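Local coordinates for putative lipoprotein (Bacteroides fragilis, PDB 3QNK) that is of unknown specific function but, as a SusD-like outer-membrane lipoprotein, probably binds glycans for uptake at the bacterial cell surface, at residues Val255-Thr260 and Arg269-Leu274; Lys265-Gly270 and Tyr372-Gly376. All coordinates share one frame; numbering follows the deposited sequence.

How the interactions relate
Both interactions lie in the SusD-family part of the chain, on the same side of the chain's centre, with their own centres about 11 Å apart. Along the chain, helix 253-257 and the residues after it come first. The loop 265-274 then supplies a partner to both contacts and shares R269 and G270 between them. Residues 372-376 come about a hundred residues later, in the loop between strands 360-361 and 384-387. Interaction 1 is buried, whereas interaction 2 lies further out and is partly buried. M258 joins them by packing on Y372 and P373. One loop is thus tied inward to a nearby helix and outward to a distant loop, where R269 also meets the second subunit.

Interaction 1. Residues Val255-Thr260 and Arg269-Leu274; sequences VCNMVT and RGWGGL
V255 and W271 begin this contact, where short helix 253-257 meets the loop that returns past it within the SusD-like fold. Main-chain bonds and one side-chain amide join the two parts. The carbonyl O of V255 accepts the N-H of W271 at 3.1 Å. Its methyl CG1 lies beside the indole, 3.9 Å from W271 CD1. C256 comes next. Its CA sits at the edge of the indole, near the ring plane, 3.6 Å from W271 CD1. The sulfur is oblique to the five-membered ring, with SG 4.9 Å from its centroid, in a Cys sulfur-aromatic contact. The indole NE1 has a weak bond to the carbonyl of V249.

N257 has its CB turned from the loop, but the amide bends back. CG is anti to the carbonyl carbon (chi1 -64°) and the second torsion swings OD1 toward L274. OD1 takes the N-H of L274 at 3.0 Å, in the carbonyl plane and on a lone pair. The leucine CG and CD1 also rest against OD1. ND2 bonds to the carbonyls of M253 and G35, so both ends of this buried amide are held. At M258 the chain is extended, and its O accepts the N-H of G272 at 2.9 Å, with the donor tilted 22° from the carbonyl plane. G270, G272 and G273 present only backbone here, and the last two have positive phi. V259 turns away and packs on N360. T260 closes the segment against G270. Its hydroxyl has the carbonyl O of D353 as main partner. T260 OG1 also lies 3.2 Å from G270 O, at most a weak second partner for the same proton.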
loop_
_atom_site.group_PDB
_atom_site.type_symbol
_atom_site.label_atom_id
_atom_site.label_comp_id
_atom_site.label_asym_id
_atom_site.label_seq_id
_atom_site.Cartn_x
_atom_site.Cartn_y
_atom_site.Cartn_z
ATOM N N VAL B 255 20.140 9.349 1.987
ATOM C CA VAL B 255 20.173 10.160 0.766
ATOM C C VAL B 255 19.081 11.237 0.837
ATOM O O VAL B 255 19.355 12.390 0.523
ATOM C CB VAL B 255 20.062 9.270 -0.493
ATOM C CG1 VAL B 255 19.965 10.097 -1.773
ATOM C CG2 VAL B 255 21.241 8.314 -0.575
ATOM N N CYS B 256 17.894 10.887 1.336
ATOM C CA CYS B 256 16.771 11.800 1.478
ATOM C C CYS B 256 17.057 12.957 2.404
ATOM O O CYS B 256 16.426 13.991 2.238
ATOM C CB CYS B 256 15.540 11.049 1.959
ATOM S SG CYS B 256 14.734 10.077 0.671
ATOM N N ASN B 257 17.928 12.785 3.414
ATOM C CA ASN B 257 18.172 13.834 4.391
ATOM C C ASN B 257 19.602 14.365 4.338
ATOM O O ASN B 257 19.990 15.197 5.174
ATOM C CB ASN B 257 17.797 13.336 5.777
ATOM C CG ASN B 257 16.311 13.038 5.869
ATOM O OD1 ASN B 257 15.459 13.933 5.915
ATOM N ND2 ASN B 257 15.960 11.774 5.789
HETATM N N MSE B 258 20.346 13.964 3.297
HETATM C CA MSE B 258 21.712 14.393 3.077
HETATM C C MSE B 258 21.763 15.779 2.389
HETATM O O MSE B 258 20.895 16.078 1.558
HETATM C CB MSE B 258 22.413 13.345 2.220
HETATM C CG MSE B 258 23.935 13.475 2.185
HETATM SE SE MSE B 258 24.731 12.197 0.935
HETATM C CE MSE B 258 23.968 10.643 1.739
ATOM N N VAL B 259 22.818 16.595 2.691
ATOM C CA VAL B 259 23.031 17.917 2.061
ATOM C C VAL B 259 23.054 17.712 0.552
ATOM O O VAL B 259 23.712 16.775 0.076
ATOM C CB VAL B 259 24.303 18.645 2.565
ATOM C CG1 VAL B 259 24.358 20.079 2.047
ATOM C CG2 VAL B 259 24.386 18.634 4.090
ATOM N N THR B 260 22.311 18.545 -0.203
ATOM C CA THR B 260 22.257 18.364 -1.654
ATOM C C THR B 260 23.499 18.898 -2.377
ATOM O O THR B 260 24.182 18.131 -3.053
ATOM C CB THR B 260 20.986 18.952 -2.232
ATOM O OG1 THR B 260 19.903 18.342 -1.547
ATOM C CG2 THR B 260 20.844 18.665 -3.716
ATOM N N ARG B 269 23.437 14.057 -5.205
ATOM C CA ARG B 269 22.624 12.868 -5.006
ATOM C C ARG B 269 21.595 13.059 -3.878
ATOM O O ARG B 269 20.499 12.513 -3.984
ATOM C CB ARG B 269 23.522 11.647 -4.721
ATOM C CG ARG B 269 22.855 10.305 -5.010
ATOM C CD ARG B 269 23.598 9.541 -6.067
ATOM N NE ARG B 269 22.760 8.482 -6.628
ATOM C CZ ARG B 269 22.866 7.190 -6.333
ATOM N NH1 ARG B 269 23.790 6.769 -5.481
ATOM N NH2 ARG B 269 22.050 6.310 -6.890
ATOM N N GLY B 270 21.936 13.840 -2.846
ATOM C CA GLY B 270 21.050 14.129 -1.710
ATOM C C GLY B 270 19.785 14.909 -2.062
ATOM O O GLY B 270 19.709 15.527 -3.136
ATOM N N TRP B 271 18.764 14.858 -1.171
ATOM C CA TRP B 271 17.485 15.551 -1.344
ATOM C C TRP B 271 17.242 16.603 -0.249
ATOM O O TRP B 271 16.194 17.240 -0.230
ATOM C CB TRP B 271 16.287 14.566 -1.408
ATOM C CG TRP B 271 16.430 13.436 -2.389
ATOM C CD1 TRP B 271 16.616 12.116 -2.094
ATOM C CD2 TRP B 271 16.442 13.532 -3.816
ATOM N NE1 TRP B 271 16.757 11.381 -3.252
ATOM C CE2 TRP B 271 16.654 12.225 -4.327
ATOM C CE3 TRP B 271 16.331 14.604 -4.723
ATOM C CZ2 TRP B 271 16.730 11.958 -5.704
ATOM C CZ3 TRP B 271 16.398 14.337 -6.088
ATOM C CH2 TRP B 271 16.581 13.026 -6.566
ATOM N N GLY B 272 18.209 16.827 0.617
ATOM C CA GLY B 272 18.097 17.833 1.675
ATOM C C GLY B 272 17.330 17.337 2.877
ATOM O O GLY B 272 17.871 17.301 3.980
ATOM N N GLY B 273 16.082 16.924 2.640
ATOM C CA GLY B 273 15.181 16.371 3.634
ATOM C C GLY B 273 14.902 17.320 4.757
ATOM O O GLY B 273 14.494 18.455 4.509
ATOM N N LEU B 274 15.156 16.873 5.988
ATOM C CA LEU B 274 14.914 17.657 7.203
ATOM C C LEU B 274 15.692 18.963 7.175
ATOM O O LEU B 274 16.855 18.982 6.771
ATOM C CB LEU B 274 15.307 16.843 8.450
ATOM C CG LEU B 274 14.509 15.581 8.731
ATOM C CD1 LEU B 274 15.333 14.593 9.495
ATOM C CD2 LEU B 274 13.252 15.888 9.447
#

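Interaction 2. Residues Lys265-Gly270 and Tyr372-Gly376; sequences KYGDRG and YPYAG
Y372 reaches across to Y266 and the backbone beyond it, joining two loops of the SusD-like fold. Its CG is anti to the backbone N (chi1 -172°), which carries the ring toward the backbone of residues 266-269. At the root, Y372 CB packs 3.5 Å from Y266 CD1. Further along, one ring face receives Y266 CB, 3.6 Å from the Y372 ring centroid, in a CH-pi contact. On the opposite face, P373 CD lies toward the rim of the ring. The two tyrosine rings are nearly parallel, with planes at 18°, but slide past each other and barely overlap. Toward the far end, CE2 and CZ run beside N and CA of G267. At the tip, Y372 OH accepts the N-H of R269 at 3.0 Å and touches the CB of that arginine.

Beyond CB, the R269 chain bends at its second torsion and brings CD and NH1 up to P373 O. P373 centres an inverse gamma turn, closed by Y374 N to Y372 O at 2.8 Å. R269 NH1 bonds to P373 O at 2.8 Å, with the carbonyl oxygen in the guanidinium plane but the nitrogen above the carbonyl plane. A375 CB lies over the centre of one guanidinium face. NH2 bonds to the carbonyl of M138 of the second subunit.

Y374 sets its hydroxyl at the edge of the Y266 ring and bonds to D335. The contact lies between the loop linking helices 253-257 and 278-283 and the loop linking strands 360-361 and 384-387, with Y266 packed on V339 of strand 339-340.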
loop_
_atom_site.group_PDB
_atom_site.type_symbol
_atom_site.label_atom_id
_atom_site.label_comp_id
_atom_site.label_asym_id
_atom_site.label_seq_id
_atom_site.Cartn_x
_atom_site.Cartn_y
_atom_site.Cartn_z
ATOM N N LYS B 265 33.066 18.932 -4.411
ATOM C CA LYS B 265 33.924 17.787 -4.109
ATOM C C LYS B 265 33.193 16.443 -4.377
ATOM O O LYS B 265 33.821 15.482 -4.839
ATOM C CB LYS B 265 34.357 17.867 -2.630
ATOM C CG LYS B 265 35.431 16.868 -2.228
ATOM C CD LYS B 265 36.033 17.186 -0.874
ATOM C CE LYS B 265 37.368 17.876 -0.974
ATOM N NZ LYS B 265 38.153 17.736 0.281
ATOM N N TYR B 266 31.876 16.372 -4.081
ATOM C CA TYR B 266 31.150 15.117 -4.195
ATOM C C TYR B 266 30.054 15.125 -5.261
ATOM O O TYR B 266 30.363 14.835 -6.405
ATOM C CB TYR B 266 30.631 14.700 -2.818
ATOM C CG TYR B 266 31.776 14.302 -1.913
ATOM C CD1 TYR B 266 32.563 13.187 -2.201
ATOM C CD2 TYR B 266 32.136 15.090 -0.826
ATOM C CE1 TYR B 266 33.632 12.824 -1.386
ATOM C CE2 TYR B 266 33.222 14.747 -0.014
ATOM C CZ TYR B 266 33.970 13.614 -0.304
ATOM O OH TYR B 266 35.022 13.239 0.490
ATOM N N GLY B 267 28.809 15.400 -4.901
ATOM C CA GLY B 267 27.708 15.388 -5.855
ATOM C C GLY B 267 26.431 15.968 -5.306
ATOM O O GLY B 267 26.415 16.484 -4.186
ATOM N N ASP B 268 25.340 15.847 -6.084
ATOM C CA ASP B 268 24.022 16.366 -5.724
ATOM C C ASP B 268 22.971 15.244 -5.594
ATOM O O ASP B 268 21.755 15.481 -5.754
ATOM C CB ASP B 268 23.578 17.432 -6.734
ATOM C CG ASP B 268 23.662 17.054 -8.203
ATOM O OD1 ASP B 268 23.597 15.834 -8.516
ATOM O OD2 ASP B 268 23.752 17.975 -9.041
ATOM N N ARG B 269 23.437 14.057 -5.205
ATOM C CA ARG B 269 22.624 12.868 -5.006
ATOM C C ARG B 269 21.595 13.059 -3.878
ATOM O O ARG B 269 20.499 12.513 -3.984
ATOM C CB ARG B 269 23.522 11.647 -4.721
ATOM C CG ARG B 269 22.855 10.305 -5.010
ATOM C CD ARG B 269 23.598 9.541 -6.067
ATOM N NE ARG B 269 22.760 8.482 -6.628
ATOM C CZ ARG B 269 22.866 7.190 -6.333
ATOM N NH1 ARG B 269 23.790 6.769 -5.481
ATOM N NH2 ARG B 269 22.050 6.310 -6.890
ATOM N N GLY B 270 21.936 13.840 -2.846
ATOM C CA GLY B 270 21.050 14.129 -1.710
ATOM C C GLY B 270 19.785 14.909 -2.062
ATOM O O GLY B 270 19.709 15.527 -3.136
ATOM N N TYR B 372 30.931 8.920 0.306
ATOM C CA TYR B 372 29.817 9.544 -0.422
ATOM C C TYR B 372 29.073 8.497 -1.259
ATOM O O TYR B 372 29.729 7.714 -1.951
ATOM C CB TYR B 372 30.294 10.698 -1.315
ATOM C CG TYR B 372 29.156 11.485 -1.942
ATOM C CD1 TYR B 372 28.463 12.445 -1.214
ATOM C CD2 TYR B 372 28.759 11.252 -3.257
ATOM C CE1 TYR B 372 27.408 13.151 -1.775
ATOM C CE2 TYR B 372 27.698 11.949 -3.827
ATOM C CZ TYR B 372 27.030 12.903 -3.083
ATOM O OH TYR B 372 25.970 13.579 -3.639
ATOM N N PRO B 373 27.718 8.479 -1.237
ATOM C CA PRO B 373 26.989 7.465 -2.015
ATOM C C PRO B 373 26.964 7.737 -3.529
ATOM O O PRO B 373 25.891 7.989 -4.078
ATOM C CB PRO B 373 25.577 7.514 -1.414
ATOM C CG PRO B 373 25.433 8.883 -0.926
ATOM C CD PRO B 373 26.787 9.327 -0.464
ATOM N N TYR B 374 28.117 7.656 -4.213
ATOM C CA TYR B 374 28.157 7.844 -5.659
ATOM C C TYR B 374 27.387 6.737 -6.345
ATOM O O TYR B 374 27.373 5.598 -5.862
ATOM C CB TYR B 374 29.600 7.801 -6.214
ATOM C CG TYR B 374 30.647 8.711 -5.606
ATOM C CD1 TYR B 374 30.795 10.024 -6.042
ATOM C CD2 TYR B 374 31.602 8.212 -4.722
ATOM C CE1 TYR B 374 31.823 10.843 -5.555
ATOM C CE2 TYR B 374 32.625 9.020 -4.219
ATOM C CZ TYR B 374 32.746 10.333 -4.649
ATOM O OH TYR B 374 33.782 11.119 -4.174
ATOM N N ALA B 375 26.835 7.027 -7.510
ATOM C CA ALA B 375 26.206 5.969 -8.271
ATOM C C ALA B 375 27.311 5.192 -9.039
ATOM O O ALA B 375 27.928 5.746 -9.958
ATOM C CB ALA B 375 25.164 6.552 -9.213
ATOM N N GLY B 376 27.590 3.954 -8.607
ATOM C CA GLY B 376 28.581 3.086 -9.246
ATOM C C GLY B 376 29.699 2.550 -8.366
ATOM O O GLY B 376 30.468 3.332 -7.798
#